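Local coordinates for putative Outer membrane protein (Helicobacter pylori, PDB 6GW5) that probably mediates attachment of the bacterium to host glycans, this chain being the extracellular adhesin domain of the outer membrane protein SabA, at residues I355-Y359 with Q396-Q400. Residues are numbered along the deposited sequence; the frame is centred on the assembly and turned at random.
Sequences IVTTY and QYNYQ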
ATOM      1  N   ILE A 355      28.353  -4.586  16.854  1.00 31.11           N
ATOM      2  CA  ILE A 355      28.515  -3.852  18.103  1.00 33.38           C
ATOM      3  C   ILE A 355      29.872  -4.144  18.706  1.00 33.36           C
ATOM      4  O   ILE A 355      30.493  -3.243  19.265  1.00 30.49           O
ATOM      5  CB  ILE A 355      27.358  -4.113  19.117  1.00 32.62           C
ATOM      6  CG1 ILE A 355      27.357  -3.009  20.142  1.00 30.54           C
ATOM      7  CG2 ILE A 355      27.423  -5.520  19.730  1.00 32.94           C
ATOM      8  CD1 ILE A 355      26.173  -3.099  21.055  1.00 34.27           C
ATOM      9  N   VAL A 356      30.345  -5.383  18.541  1.00 35.06           N
ATOM     10  CA  VAL A 356      31.640  -5.758  19.089  1.00 39.39           C
ATOM     11  C   VAL A 356      32.738  -5.011  18.318  1.00 39.62           C
ATOM     12  O   VAL A 356      33.587  -4.388  18.940  1.00 36.87           O
ATOM     13  CB  VAL A 356      31.879  -7.285  19.093  1.00 39.63           C
ATOM     14  CG1 VAL A 356      33.291  -7.600  19.537  1.00 38.58           C
ATOM     15  CG2 VAL A 356      30.925  -7.983  20.026  1.00 38.57           C
ATOM     16  N   THR A 357      32.710  -5.082  16.984  1.00 38.59           N
ATOM     17  CA  THR A 357      33.676  -4.336  16.191  1.00 38.87           C
ATOM     18  C   THR A 357      33.651  -2.876  16.609  1.00 35.92           C
ATOM     19  O   THR A 357      34.671  -2.279  16.817  1.00 37.76           O
ATOM     20  CB  THR A 357      33.372  -4.407  14.696  1.00 37.82           C
ATOM     21  OG1 THR A 357      33.181  -5.764  14.328  1.00 43.27           O
ATOM     22  CG2 THR A 357      34.475  -3.849  13.878  1.00 39.67           C
ATOM     23  N   THR A 358      32.467  -2.316  16.705  1.00 34.08           N
ATOM     24  CA  THR A 358      32.328  -0.922  17.014  1.00 35.28           C
ATOM     25  C   THR A 358      32.844  -0.561  18.421  1.00 38.95           C
ATOM     26  O   THR A 358      33.382   0.503  18.622  1.00 42.08           O
ATOM     27  CB  THR A 358      30.878  -0.485  16.819  1.00 33.90           C
ATOM     28  OG1 THR A 358      30.499  -0.757  15.469  1.00 30.40           O
ATOM     29  CG2 THR A 358      30.706   1.014  17.072  1.00 29.72           C
ATOM     30  N   TYR A 359      32.702  -1.461  19.373  1.00 40.91           N
ATOM     31  CA  TYR A 359      33.209  -1.219  20.691  1.00 40.35           C
ATOM     32  C   TYR A 359      34.705  -1.197  20.654  1.00 39.82           C
ATOM     33  O   TYR A 359      35.333  -0.310  21.228  1.00 39.62           O
ATOM     34  CB  TYR A 359      32.734  -2.312  21.633  1.00 42.30           C
ATOM     35  CG  TYR A 359      33.564  -2.475  22.893  1.00 41.82           C
ATOM     36  CD1 TYR A 359      33.661  -1.467  23.832  1.00 43.12           C
ATOM     37  CD2 TYR A 359      34.231  -3.677  23.142  1.00 47.22           C
ATOM     38  CE1 TYR A 359      34.422  -1.640  24.987  1.00 49.69           C
ATOM     39  CE2 TYR A 359      34.970  -3.874  24.297  1.00 47.37           C
ATOM     40  CZ  TYR A 359      35.061  -2.850  25.220  1.00 52.71           C
ATOM     41  OH  TYR A 359      35.773  -3.039  26.379  1.00 60.74           O
ATOM     42  N   GLN A 396      26.556  -9.758  27.625  1.00 39.74           N
ATOM     43  CA  GLN A 396      27.682  -9.653  26.720  1.00 39.54           C
ATOM     44  C   GLN A 396      27.779  -8.374  25.861  1.00 39.23           C
ATOM     45  O   GLN A 396      28.863  -7.998  25.381  1.00 43.16           O
ATOM     46  CB  GLN A 396      27.504 -10.772  25.746  1.00 41.09           C
ATOM     47  CG  GLN A 396      28.704 -11.605  25.563  1.00 49.06           C
ATOM     48  CD  GLN A 396      28.434 -12.702  24.563  1.00 51.94           C
ATOM     49  OE1 GLN A 396      27.348 -13.319  24.534  1.00 49.16           O
ATOM     50  NE2 GLN A 396      29.394 -12.912  23.703  1.00 58.34           N
ATOM     51  N   TYR A 397      26.629  -7.780  25.576  1.00 39.98           N
ATOM     52  CA  TYR A 397      26.564  -6.684  24.618  1.00 41.67           C
ATOM     53  C   TYR A 397      26.123  -5.363  25.263  1.00 41.69           C
ATOM     54  O   TYR A 397      26.028  -4.352  24.596  1.00 39.89           O
ATOM     55  CB  TYR A 397      25.658  -7.108  23.462  1.00 39.94           C
ATOM     56  CG  TYR A 397      26.104  -8.393  22.770  1.00 40.36           C
ATOM     57  CD1 TYR A 397      27.338  -8.456  22.078  1.00 40.57           C
ATOM     58  CD2 TYR A 397      25.303  -9.546  22.800  1.00 36.44           C
ATOM     59  CE1 TYR A 397      27.740  -9.621  21.425  1.00 39.44           C
ATOM     60  CE2 TYR A 397      25.693 -10.708  22.162  1.00 36.13           C
ATOM     61  CZ  TYR A 397      26.901 -10.747  21.485  1.00 40.35           C
ATOM     62  OH  TYR A 397      27.247 -11.914  20.880  1.00 43.20           O
ATOM     63  N   ASN A 398      25.967  -5.358  26.588  1.00 42.50           N
ATOM     64  CA  ASN A 398      25.432  -4.235  27.285  1.00 39.10           C
ATOM     65  C   ASN A 398      26.512  -3.238  27.674  1.00 37.63           C
ATOM     66  O   ASN A 398      26.782  -2.986  28.813  1.00 40.10           O
ATOM     67  CB  ASN A 398      24.685  -4.767  28.465  1.00 42.33           C
ATOM     68  CG  ASN A 398      23.809  -3.738  29.119  1.00 46.13           C
ATOM     69  OD1 ASN A 398      23.473  -2.712  28.530  1.00 53.42           O
ATOM     70  ND2 ASN A 398      23.414  -4.019  30.347  1.00 47.16           N
ATOM     71  N   TYR A 399      27.127  -2.634  26.680  1.00 42.19           N
ATOM     72  CA  TYR A 399      28.254  -1.722  26.920  1.00 44.90           C
ATOM     73  C   TYR A 399      27.790  -0.506  27.679  1.00 42.99           C
ATOM     74  O   TYR A 399      26.677  -0.074  27.463  1.00 43.34           O
ATOM     75  CB  TYR A 399      28.866  -1.272  25.596  1.00 42.87           C
ATOM     76  CG  TYR A 399      29.477  -2.422  24.870  1.00 42.90           C
ATOM     77  CD1 TYR A 399      30.714  -2.906  25.251  1.00 45.59           C
ATOM     78  CD2 TYR A 399      28.820  -3.046  23.818  1.00 43.16           C
ATOM     79  CE1 TYR A 399      31.281  -3.996  24.609  1.00 45.68           C
ATOM     80  CE2 TYR A 399      29.378  -4.120  23.154  1.00 41.54           C
ATOM     81  CZ  TYR A 399      30.592  -4.603  23.562  1.00 44.13           C
ATOM     82  OH  TYR A 399      31.152  -5.668  22.913  1.00 44.69           O
ATOM     83  N   GLN A 400      28.621   0.028  28.572  1.00 45.82           N
ATOM     84  CA  GLN A 400      28.285   1.278  29.281  1.00 46.91           C
ATOM     85  C   GLN A 400      29.105   2.365  28.750  1.00 40.38           C
ATOM     86  O   GLN A 400      30.309   2.265  28.663  1.00 40.96           O
ATOM     87  CB  GLN A 400      28.461   1.197  30.804  1.00 49.78           C
ATOM     88  CG  GLN A 400      27.558   0.145  31.474  1.00 60.33           C
ATOM     89  CD  GLN A 400      26.035   0.185  31.105  1.00 67.09           C
ATOM     90  OE1 GLN A 400      25.524  -0.679  30.383  1.00 63.59           O
ATOM     91  NE2 GLN A 400      25.310   1.145  31.661  1.00 68.37           N
TER
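Tyr359 and Tyr399 meet because their first torsions send the two rings toward one another: CG of Tyr359 stands anti to its own nitrogen (chi1 159°), carrying the ring off the helix toward the loop, while CG of Tyr399 lies anti to the carbonyl carbon (chi1 -65°), and its ring reaches back toward the helix. The side chains run roughly at right angles, yet the rings form an offset stack, with centroids 4.4 Å apart and planes inclined by 28°. CE1 of Tyr399 sits over one face of the Tyr359 ring, displaced toward its rim. In return, CB of Tyr359 makes a CH-pi contact with a face of Tyr399, 3.9 Å from the ring centroid. Each tyrosine thus offers a face to the other.

The pair is an example of aromatic side chains joining a helix to an irregular connection. Helix 348-370 packs beside helix 3-32 in this elongated, mainly helical adhesin domain, and 396-400 closes the connection that follows strand 383-384 and ends at the start of strand 400-401, its antiparallel partner. Within the connection, Asn398 centres an inverse gamma turn between Tyr397 and Tyr399, and both flanking rings touch the helix.

One turn before Tyr359, Ile355 fits beside both loop tyrosines. Its CG1 lies 3.8 Å from CE2 of Tyr399, CD1 approaches that ring at its edge, and CG2 meets CD1 of Tyr397 at 3.8 Å. Val356 adds a methyl between the same two residues: CG2 of Val356 comes to the edge of the Tyr397 ring, close to its plane, 3.8 Å from CE1 of Tyr397, and also touches the hydroxyl end of Tyr399. Beyond this apolar contact, Ile355 packs on Leu25 and Ile29 of helix 3-32, whose Lys26 hydrogen-bonds through NZ to the carbonyl oxygen of Tyr399.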